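PDB 5U02: glycosyl transferase from Staphylococcus aureus, which is a glycosyltransferase of the TarS family, modelled here as its linker and C-terminal domains, a helical part followed by beta-rich immunoglobulin-like (E-set) parts. Local coordinates for residues 297-306 and 318-329; 79-87 and 122-133. One frame throughout, in Å; residues are numbered along the deposited sequence.

From the N terminus the chain first builds a bundle of helices, and contact 2 closes the earlier loop: residues 79-87, at the start of helix 82-89, meet 122-133 after helix 93-105 and strands 110-114 and 117-121 have intervened. It thus fastens a three-stranded antiparallel sheet to the helical part. The chain then runs through a large antiparallel sheet and the first two strands of the last sheet before contact 1 opens, where 297-306 pairs with 318-329 across the turn of a beta hairpin in the last E-set domain. The two contacts lie in series, neither nested nor crossed, on opposite sides of the chain's centre, with nearest atoms about 39 Å apart.

Contact 1: 297-306 and 318-329; sequences RGYVFEEGMA and MLSQTSENEVEI
Leu319 reaches back toward Phe301 and Ala306 at the apolar centre of this contact. Its CG lies anti to the backbone N (chi1 -171°), which carries CD2 to 3.9 Å from Phe301 CB, while its CB faces Ala306 CB. The side chains of Val327, from the next strand, and Phe301 cross at about a right angle, Val327 CG2 3.8 Å from Phe301 CD1. Apolar branches and the ring fill this buried layer, with the Glu302 carbonyl O close to Leu319 CD2.

Beside it the hairpin strands pair antiparallel. Gly304 and Leu319 form a hydrogen-bonded pair, the bond from Leu319 N to Gly304 O being 2.8 Å and nearly straight at 177°, the return bond from Gly304 N to Leu319 O 3.1 Å. Glycine suits position 304 because its backbone angles would push a CB against the preceding carbonyl.

Before Gly304, side chains take over from the regular strand bonds. The bent Gln321 side chain inserts its amide as a strand would: OE1 receives Phe301 N at 2.8 Å, on a lone pair in the carbonyl plane, and NE2 donates a hydrogen bond to Tyr299 O at 2.7 Å. Two bonds therefore fix the rotation of the amide. At the solvent-exposed Glu303, the carboxylate takes Gln321 N on the anti lone pair of OE2, at 2.7 Å.

The hairpin 304-310 and 313-323 lies inside an antiparallel sheet, with 326-331 next to 313-323 and 345-347 next to 304-310. Phe301 also touches Leu246 of strand 245-249, and Met318 packs on Val309 of the second subunit.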
loop_
_atom_site.group_PDB
_atom_site.type_symbol
_atom_site.label_atom_id
_atom_site.label_comp_id
_atom_site.label_asym_id
_atom_site.label_seq_id
_atom_site.Cartn_x
_atom_site.Cartn_y
_atom_site.Cartn_z
ATOM N N ARG A 297 23.879 27.405 5.143
ATOM C CA ARG A 297 22.587 27.116 4.548
ATOM C C ARG A 297 21.598 26.933 5.688
ATOM O O ARG A 297 21.985 26.694 6.834
ATOM C CB ARG A 297 22.649 25.869 3.660
ATOM C CG ARG A 297 22.899 24.584 4.444
ATOM C CD ARG A 297 23.172 23.390 3.537
ATOM N NE ARG A 297 24.573 23.290 3.135
ATOM C CZ ARG A 297 25.003 23.369 1.881
ATOM N NH1 ARG A 297 24.145 23.550 0.886
ATOM N NH2 ARG A 297 26.295 23.262 1.623
ATOM N N GLY A 298 20.317 27.064 5.372
ATOM C CA GLY A 298 19.304 26.830 6.375
ATOM C C GLY A 298 19.106 25.349 6.638
ATOM O O GLY A 298 19.268 24.508 5.755
ATOM N N TYR A 299 18.761 25.036 7.886
ATOM C CA TYR A 299 18.380 23.692 8.300
ATOM C C TYR A 299 16.989 23.748 8.913
ATOM O O TYR A 299 16.738 24.550 9.820
ATOM C CB TYR A 299 19.381 23.111 9.305
ATOM C CG TYR A 299 20.619 22.537 8.662
ATOM C CD1 TYR A 299 21.707 23.351 8.344
ATOM C CD2 TYR A 299 20.704 21.181 8.373
ATOM C CE1 TYR A 299 22.839 22.827 7.752
ATOM C CE2 TYR A 299 21.832 20.649 7.782
ATOM C CZ TYR A 299 22.896 21.475 7.474
ATOM O OH TYR A 299 24.021 20.945 6.885
ATOM N N VAL A 300 16.089 22.905 8.416
ATOM C CA VAL A 300 14.708 22.880 8.875
ATOM C C VAL A 300 14.538 21.712 9.835
ATOM O O VAL A 300 14.925 20.576 9.523
ATOM C CB VAL A 300 13.724 22.778 7.697
ATOM C CG1 VAL A 300 13.507 24.148 7.072
ATOM C CG2 VAL A 300 14.226 21.785 6.656
ATOM N N PHE A 301 13.970 21.993 11.005
ATOM C CA PHE A 301 13.687 20.987 12.012
ATOM C C PHE A 301 12.190 20.946 12.270
ATOM O O PHE A 301 11.485 21.948 12.096
ATOM C CB PHE A 301 14.443 21.273 13.322
ATOM C CG PHE A 301 15.937 21.122 13.208
ATOM C CD1 PHE A 301 16.716 22.151 12.704
ATOM C CD2 PHE A 301 16.558 19.945 13.600
ATOM C CE1 PHE A 301 18.090 22.010 12.593
ATOM C CE2 PHE A 301 17.928 19.796 13.492
ATOM C CZ PHE A 301 18.699 20.832 12.990
ATOM N N GLU A 302 11.706 19.777 12.681
ATOM C CA GLU A 302 10.299 19.637 13.027
ATOM C C GLU A 302 9.987 20.444 14.282
ATOM O O GLU A 302 10.701 20.359 15.285
ATOM C CB GLU A 302 9.946 18.166 13.236
ATOM C CG GLU A 302 10.958 17.393 14.069
ATOM C CD GLU A 302 10.420 16.059 14.579
ATOM O OE1 GLU A 302 11.203 15.306 15.195
ATOM O OE2 GLU A 302 9.221 15.769 14.379
ATOM N N GLU A 303 8.922 21.232 14.225
ATOM C CA GLU A 303 8.539 22.028 15.377
ATOM C C GLU A 303 7.788 21.171 16.387
ATOM O O GLU A 303 7.159 20.168 16.040
ATOM C CB GLU A 303 7.687 23.223 14.942
ATOM C CG GLU A 303 8.442 24.215 14.055
ATOM C CD GLU A 303 7.674 25.505 13.844
ATOM O OE1 GLU A 303 6.480 25.442 13.492
ATOM O OE2 GLU A 303 8.258 26.587 14.051
ATOM N N GLY A 304 7.869 21.570 17.651
ATOM C CA GLY A 304 7.193 20.850 18.710
ATOM C C GLY A 304 8.108 20.533 19.870
ATOM O O GLY A 304 9.107 21.224 20.089
ATOM N N MET A 305 7.786 19.472 20.606
ATOM C CA MET A 305 8.542 19.131 21.802
ATOM C C MET A 305 9.982 18.776 21.458
ATOM O O MET A 305 10.267 18.180 20.417
ATOM C CB MET A 305 7.877 17.967 22.530
ATOM C CG MET A 305 6.471 18.280 22.998
ATOM S SD MET A 305 5.603 16.813 23.571
ATOM C CE MET A 305 3.938 17.460 23.707
ATOM N N ALA A 306 10.888 19.151 22.355
ATOM C CA ALA A 306 12.304 18.874 22.202
ATOM C C ALA A 306 12.909 18.793 23.593
ATOM O O ALA A 306 12.277 19.156 24.585
ATOM C CB ALA A 306 12.995 19.942 21.346
ATOM N N MET A 318 10.540 23.637 23.751
ATOM C CA MET A 318 9.685 23.736 22.574
ATOM C C MET A 318 10.500 24.311 21.427
ATOM O O MET A 318 11.084 25.393 21.557
ATOM C CB MET A 318 8.456 24.601 22.854
ATOM C CG MET A 318 7.229 23.796 23.263
ATOM S SD MET A 318 6.432 23.027 21.838
ATOM C CE MET A 318 6.150 24.472 20.820
ATOM N N LEU A 319 10.542 23.585 20.312
ATOM C CA LEU A 319 11.327 23.986 19.154
ATOM C C LEU A 319 10.440 24.736 18.174
ATOM O O LEU A 319 9.326 24.296 17.873
ATOM C CB LEU A 319 11.957 22.768 18.472
ATOM C CG LEU A 319 12.980 23.003 17.353
ATOM C CD1 LEU A 319 13.969 21.847 17.270
ATOM C CD2 LEU A 319 12.316 23.209 15.994
ATOM N N SER A 320 10.939 25.862 17.673
ATOM C CA SER A 320 10.245 26.623 16.648
ATOM C C SER A 320 11.260 27.130 15.636
ATOM O O SER A 320 12.363 27.545 16.003
ATOM C CB SER A 320 9.453 27.790 17.247
ATOM O OG SER A 320 10.314 28.686 17.924
ATOM N N GLN A 321 10.884 27.073 14.363
ATOM C CA GLN A 321 11.737 27.522 13.266
ATOM C C GLN A 321 11.505 29.016 13.086
ATOM O O GLN A 321 10.566 29.431 12.404
ATOM C CB GLN A 321 11.428 26.736 11.997
ATOM C CG GLN A 321 12.437 26.942 10.888
ATOM C CD GLN A 321 13.448 25.819 10.816
ATOM O OE1 GLN A 321 13.136 24.666 11.114
ATOM N NE2 GLN A 321 14.674 26.152 10.435
ATOM N N THR A 322 12.363 29.830 13.705
ATOM C CA THR A 322 12.143 31.274 13.740
ATOM C C THR A 322 12.480 31.932 12.409
ATOM O O THR A 322 11.835 32.908 12.017
ATOM C CB THR A 322 12.964 31.900 14.865
ATOM O OG1 THR A 322 14.350 31.593 14.673
ATOM C CG2 THR A 322 12.510 31.354 16.217
ATOM N N SER A 323 13.496 31.426 11.713
ATOM C CA SER A 323 13.788 31.815 10.342
ATOM C C SER A 323 14.244 30.566 9.605
ATOM O O SER A 323 14.259 29.464 10.163
ATOM C CB SER A 323 14.838 32.932 10.270
ATOM O OG SER A 323 16.153 32.414 10.363
ATOM N N GLU A 324 14.627 30.726 8.343
ATOM C CA GLU A 324 14.975 29.536 7.580
ATOM C C GLU A 324 16.346 28.977 7.936
ATOM O O GLU A 324 16.635 27.831 7.579
ATOM C CB GLU A 324 14.886 29.815 6.080
ATOM C CG GLU A 324 14.160 28.708 5.329
ATOM C CD GLU A 324 13.578 29.174 4.013
ATOM O OE1 GLU A 324 14.359 29.606 3.144
ATOM O OE2 GLU A 324 12.338 29.122 3.856
ATOM N N ASN A 325 17.186 29.730 8.652
ATOM C CA ASN A 325 18.444 29.189 9.159
ATOM C C ASN A 325 18.582 29.363 10.669
ATOM O O ASN A 325 19.685 29.219 11.204
ATOM C CB ASN A 325 19.637 29.824 8.442
ATOM C CG ASN A 325 19.917 31.234 8.913
ATOM O OD1 ASN A 325 18.998 32.003 9.203
ATOM N ND2 ASN A 325 21.199 31.583 9.001
ATOM N N GLU A 326 17.493 29.670 11.369
ATOM C CA GLU A 326 17.539 29.876 12.811
ATOM C C GLU A 326 16.400 29.127 13.482
ATOM O O GLU A 326 15.235 29.264 13.090
ATOM C CB GLU A 326 17.477 31.362 13.170
ATOM C CG GLU A 326 18.795 32.080 12.958
ATOM C CD GLU A 326 18.694 33.565 13.190
ATOM O OE1 GLU A 326 19.598 34.122 13.846
ATOM O OE2 GLU A 326 17.713 34.177 12.716
ATOM N N VAL A 327 16.747 28.356 14.506
ATOM C CA VAL A 327 15.807 27.542 15.258
ATOM C C VAL A 327 15.942 27.905 16.726
ATOM O O VAL A 327 17.061 28.044 17.234
ATOM C CB VAL A 327 16.069 26.040 15.033
ATOM C CG1 VAL A 327 15.451 25.215 16.132
ATOM C CG2 VAL A 327 15.529 25.614 13.678
ATOM N N GLU A 328 14.812 28.067 17.405
ATOM C CA GLU A 328 14.792 28.382 18.825
ATOM C C GLU A 328 14.220 27.208 19.604
ATOM O O GLU A 328 13.173 26.662 19.240
ATOM C CB GLU A 328 13.973 29.642 19.102
ATOM C CG GLU A 328 13.741 29.895 20.579
ATOM C CD GLU A 328 12.702 30.964 20.825
ATOM O OE1 GLU A 328 13.060 32.156 20.782
ATOM O OE2 GLU A 328 11.527 30.612 21.052
ATOM N N ILE A 329 14.906 26.828 20.674
ATOM C CA ILE A 329 14.424 25.814 21.598
ATOM C C ILE A 329 14.160 26.533 22.910
ATOM O O ILE A 329 15.098 26.892 23.631
ATOM C CB ILE A 329 15.416 24.661 21.767
ATOM C CG1 ILE A 329 15.622 23.945 20.426
ATOM C CG2 ILE A 329 14.911 23.682 22.820
ATOM C CD1 ILE A 329 16.658 22.841 20.459
#

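Contact 2: 79-87 and 122-133; sequences SKLRPLLHY and FNEGEPYFEGID
Phe129 drives its ring into an aromatic cluster with His86 and Tyr87, where helix 82-89 packs on the edge strand of a three-stranded antiparallel sheet. Pro83 lies over one face of the Phe129 ring in a CH-pi contact, CA 4.0 Å from the ring centroid, the proline ring against that face. The far edge of Phe129 points at the face of His86, an edge-to-face pair with planes 70° apart and CZ 3.5 Å from His86 CG. The CE1 side of the same ring is turned toward the face of Tyr87, an offset edge-to-face pair, centroids 5.8 Å apart. Pro83 CB also meets Phe122 CE2 at 3.7 Å, and Phe122 rests on Val99 of helix 93-105.

Beyond the rings contacts are fewer and more polar, among partly exposed Ser79, Lys80 and Arg82 and exposed Asp133. Extended Arg82 reaches toward the strand backbone, NH1 3.6 Å from Glu130 O without a hydrogen bond, NE weakly bonded to Asp74 O; Lys80 CB touches Ile132 CG2. Gly131 has positive phi, as befits a G1 beta bulge with Ile132 opposite Leu118. Ser79 OG, turned between backbone N and carbonyl carbon (chi1 54°), accepts a hydrogen bond from Asp133 N at 2.9 Å and 175°.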
loop_
_atom_site.group_PDB
_atom_site.type_symbol
_atom_site.label_atom_id
_atom_site.label_comp_id
_atom_site.label_asym_id
_atom_site.label_seq_id
_atom_site.Cartn_x
_atom_site.Cartn_y
_atom_site.Cartn_z
ATOM N N SER A 79 -2.739 6.049 -32.473
ATOM C CA SER A 79 -4.025 5.422 -32.175
ATOM C C SER A 79 -5.025 6.411 -31.582
ATOM O O SER A 79 -6.226 6.330 -31.865
ATOM C CB SER A 79 -3.823 4.237 -31.228
ATOM O OG SER A 79 -3.103 4.620 -30.068
ATOM N N LYS A 80 -4.555 7.353 -30.765
ATOM C CA LYS A 80 -5.479 8.247 -30.078
ATOM C C LYS A 80 -6.114 9.276 -31.005
ATOM O O LYS A 80 -7.003 10.012 -30.561
ATOM C CB LYS A 80 -4.764 8.940 -28.912
ATOM C CG LYS A 80 -4.086 10.258 -29.241
ATOM C CD LYS A 80 -3.043 10.605 -28.181
ATOM C CE LYS A 80 -3.036 12.093 -27.858
ATOM N NZ LYS A 80 -4.153 12.447 -26.932
ATOM N N LEU A 81 -5.707 9.336 -32.272
ATOM C CA LEU A 81 -6.288 10.276 -33.220
ATOM C C LEU A 81 -7.453 9.696 -34.011
ATOM O O LEU A 81 -8.233 10.467 -34.582
ATOM C CB LEU A 81 -5.214 10.772 -34.192
ATOM C CG LEU A 81 -4.130 11.638 -33.548
ATOM C CD1 LEU A 81 -2.943 11.801 -34.481
ATOM C CD2 LEU A 81 -4.704 12.987 -33.155
ATOM N N ARG A 82 -7.584 8.371 -34.061
ATOM C CA ARG A 82 -8.682 7.744 -34.795
ATOM C C ARG A 82 -10.057 8.302 -34.442
ATOM O O ARG A 82 -10.850 8.534 -35.372
ATOM C CB ARG A 82 -8.645 6.222 -34.577
ATOM C CG ARG A 82 -7.400 5.550 -35.129
ATOM C CD ARG A 82 -7.152 4.183 -34.501
ATOM N NE ARG A 82 -5.812 3.692 -34.825
ATOM C CZ ARG A 82 -5.231 2.645 -34.247
ATOM N NH1 ARG A 82 -5.871 1.967 -33.305
ATOM N NH2 ARG A 82 -4.006 2.281 -34.608
ATOM N N PRO A 83 -10.415 8.536 -33.174
ATOM C CA PRO A 83 -11.715 9.171 -32.907
ATOM C C PRO A 83 -11.829 10.584 -33.462
ATOM O O PRO A 83 -12.904 10.956 -33.950
ATOM C CB PRO A 83 -11.812 9.149 -31.375
ATOM C CG PRO A 83 -10.903 8.038 -30.955
ATOM C CD PRO A 83 -9.772 8.071 -31.930
ATOM N N LEU A 84 -10.753 11.373 -33.425
ATOM C CA LEU A 84 -10.846 12.754 -33.887
ATOM C C LEU A 84 -10.905 12.835 -35.408
ATOM O O LEU A 84 -11.563 13.721 -35.960
ATOM C CB LEU A 84 -9.673 13.565 -33.343
ATOM C CG LEU A 84 -9.588 13.577 -31.821
ATOM C CD1 LEU A 84 -8.150 13.662 -31.321
ATOM C CD2 LEU A 84 -10.429 14.709 -31.272
ATOM N N LEU A 85 -10.218 11.929 -36.103
ATOM C CA LEU A 85 -10.374 11.849 -37.553
ATOM C C LEU A 85 -11.798 11.464 -37.927
ATOM O O LEU A 85 -12.355 11.984 -38.899
ATOM C CB LEU A 85 -9.387 10.840 -38.152
ATOM C CG LEU A 85 -7.888 11.107 -38.036
ATOM C CD1 LEU A 85 -7.086 9.910 -38.543
ATOM C CD2 LEU A 85 -7.532 12.361 -38.809
ATOM N N HIS A 86 -12.406 10.562 -37.155
ATOM C CA HIS A 86 -13.753 10.094 -37.465
ATOM C C HIS A 86 -14.783 11.201 -37.260
ATOM O O HIS A 86 -15.589 11.484 -38.154
ATOM C CB HIS A 86 -14.069 8.862 -36.612
ATOM C CG HIS A 86 -15.531 8.599 -36.425
ATOM N ND1 HIS A 86 -16.280 9.223 -35.452
ATOM C CD2 HIS A 86 -16.377 7.769 -37.078
ATOM C CE1 HIS A 86 -17.528 8.793 -35.517
ATOM N NE2 HIS A 86 -17.614 7.911 -36.496
ATOM N N TYR A 87 -14.763 11.851 -36.095
ATOM C CA TYR A 87 -15.681 12.960 -35.856
ATOM C C TYR A 87 -15.336 14.197 -36.675
ATOM O O TYR A 87 -16.171 15.102 -36.775
ATOM C CB TYR A 87 -15.718 13.320 -34.370
ATOM C CG TYR A 87 -16.226 12.204 -33.488
ATOM C CD1 TYR A 87 -17.508 11.696 -33.643
ATOM C CD2 TYR A 87 -15.426 11.667 -32.491
ATOM C CE1 TYR A 87 -17.972 10.674 -32.835
ATOM C CE2 TYR A 87 -15.879 10.651 -31.682
ATOM C CZ TYR A 87 -17.151 10.159 -31.857
ATOM O OH TYR A 87 -17.590 9.147 -31.044
ATOM N N PHE A 122 -17.382 7.114 -26.495
ATOM C CA PHE A 122 -17.346 8.440 -25.885
ATOM C C PHE A 122 -18.730 8.955 -25.505
ATOM O O PHE A 122 -18.849 9.766 -24.580
ATOM C CB PHE A 122 -16.653 9.425 -26.823
ATOM C CG PHE A 122 -15.168 9.206 -26.937
ATOM C CD1 PHE A 122 -14.290 9.756 -26.011
ATOM C CD2 PHE A 122 -14.652 8.437 -27.962
ATOM C CE1 PHE A 122 -12.922 9.546 -26.121
ATOM C CE2 PHE A 122 -13.294 8.226 -28.078
ATOM C CZ PHE A 122 -12.425 8.779 -27.157
ATOM N N ASN A 123 -19.778 8.508 -26.191
ATOM C CA ASN A 123 -21.140 8.909 -25.867
ATOM C C ASN A 123 -22.081 7.748 -26.141
ATOM O O ASN A 123 -21.730 6.788 -26.831
ATOM C CB ASN A 123 -21.571 10.158 -26.653
ATOM C CG ASN A 123 -21.262 11.453 -25.914
ATOM O OD1 ASN A 123 -21.984 11.843 -24.994
ATOM N ND2 ASN A 123 -20.178 12.114 -26.301
ATOM N N GLU A 124 -23.288 7.849 -25.590
ATOM C CA GLU A 124 -24.261 6.773 -25.723
ATOM C C GLU A 124 -24.662 6.590 -27.180
ATOM O O GLU A 124 -25.010 7.553 -27.869
ATOM C CB GLU A 124 -25.491 7.072 -24.865
ATOM C CG GLU A 124 -26.477 5.920 -24.754
ATOM C CD GLU A 124 -27.555 6.177 -23.719
ATOM O OE1 GLU A 124 -28.155 7.273 -23.740
ATOM O OE2 GLU A 124 -27.797 5.284 -22.877
ATOM N N GLY A 125 -24.603 5.344 -27.653
ATOM C CA GLY A 125 -24.968 5.012 -29.013
ATOM C C GLY A 125 -23.847 5.104 -30.027
ATOM O O GLY A 125 -24.005 4.604 -31.148
ATOM N N GLU A 126 -22.723 5.721 -29.674
ATOM C CA GLU A 126 -21.611 5.891 -30.593
ATOM C C GLU A 126 -20.751 4.627 -30.625
ATOM O O GLU A 126 -20.780 3.822 -29.689
ATOM C CB GLU A 126 -20.784 7.102 -30.170
ATOM C CG GLU A 126 -20.284 7.969 -31.313
ATOM C CD GLU A 126 -21.365 8.818 -31.945
ATOM O OE1 GLU A 126 -21.150 9.301 -33.077
ATOM O OE2 GLU A 126 -22.424 9.009 -31.314
ATOM N N PRO A 127 -19.994 4.411 -31.704
ATOM C CA PRO A 127 -19.143 3.216 -31.781
ATOM C C PRO A 127 -18.075 3.187 -30.697
ATOM O O PRO A 127 -17.818 4.160 -29.985
ATOM C CB PRO A 127 -18.507 3.323 -33.171
ATOM C CG PRO A 127 -19.483 4.102 -33.963
ATOM C CD PRO A 127 -20.093 5.089 -33.009
ATOM N N TYR A 128 -17.443 2.022 -30.582
ATOM C CA TYR A 128 -16.271 1.829 -29.739
ATOM C C TYR A 128 -15.025 1.917 -30.612
ATOM O O TYR A 128 -14.878 1.148 -31.568
ATOM C CB TYR A 128 -16.316 0.472 -29.032
ATOM C CG TYR A 128 -17.042 0.441 -27.704
ATOM C CD1 TYR A 128 -18.427 0.350 -27.646
ATOM C CD2 TYR A 128 -16.337 0.466 -26.505
ATOM C CE1 TYR A 128 -19.092 0.302 -26.435
ATOM C CE2 TYR A 128 -16.992 0.419 -25.290
ATOM C CZ TYR A 128 -18.371 0.338 -25.261
ATOM O OH TYR A 128 -19.030 0.291 -24.055
ATOM N N PHE A 129 -14.140 2.855 -30.290
ATOM C CA PHE A 129 -12.810 2.897 -30.881
ATOM C C PHE A 129 -11.864 2.093 -29.999
ATOM O O PHE A 129 -11.781 2.330 -28.790
ATOM C CB PHE A 129 -12.321 4.338 -31.031
ATOM C CG PHE A 129 -13.211 5.192 -31.889
ATOM C CD1 PHE A 129 -14.265 5.896 -31.330
ATOM C CD2 PHE A 129 -12.999 5.282 -33.255
ATOM C CE1 PHE A 129 -15.090 6.678 -32.119
ATOM C CE2 PHE A 129 -13.819 6.063 -34.047
ATOM C CZ PHE A 129 -14.865 6.762 -33.477
ATOM N N GLU A 130 -11.161 1.140 -30.600
ATOM C CA GLU A 130 -10.439 0.128 -29.845
ATOM C C GLU A 130 -8.934 0.258 -30.055
ATOM O O GLU A 130 -8.470 0.651 -31.130
ATOM C CB GLU A 130 -10.917 -1.279 -30.244
ATOM C CG GLU A 130 -12.424 -1.350 -30.488
ATOM C CD GLU A 130 -13.030 -2.701 -30.153
ATOM O OE1 GLU A 130 -13.806 -3.225 -30.977
ATOM O OE2 GLU A 130 -12.741 -3.239 -29.065
ATOM N N GLY A 131 -8.178 -0.065 -29.007
ATOM C CA GLY A 131 -6.729 -0.125 -29.083
ATOM C C GLY A 131 -6.017 1.211 -29.000
ATOM O O GLY A 131 -5.087 1.468 -29.769
ATOM N N ILE A 132 -6.422 2.058 -28.062
ATOM C CA ILE A 132 -5.867 3.402 -27.934
ATOM C C ILE A 132 -4.721 3.371 -26.929
ATOM O O ILE A 132 -4.920 3.020 -25.762
ATOM C CB ILE A 132 -6.949 4.405 -27.508
ATOM C CG1 ILE A 132 -8.171 4.276 -28.421
ATOM C CG2 ILE A 132 -6.401 5.823 -27.522
ATOM C CD1 ILE A 132 -9.276 5.267 -28.126
ATOM N N ASP A 133 -3.524 3.744 -27.383
ATOM C CA ASP A 133 -2.343 3.747 -26.524
ATOM C C ASP A 133 -2.521 4.723 -25.360
ATOM O O ASP A 133 -3.308 5.671 -25.421
ATOM C CB ASP A 133 -1.096 4.123 -27.330
ATOM C CG ASP A 133 -0.497 2.939 -28.075
ATOM O OD1 ASP A 133 -0.972 1.803 -27.881
ATOM O OD2 ASP A 133 0.457 3.148 -28.856
HETATM O O HOH W 1 -17.304 6.984 -28.956
#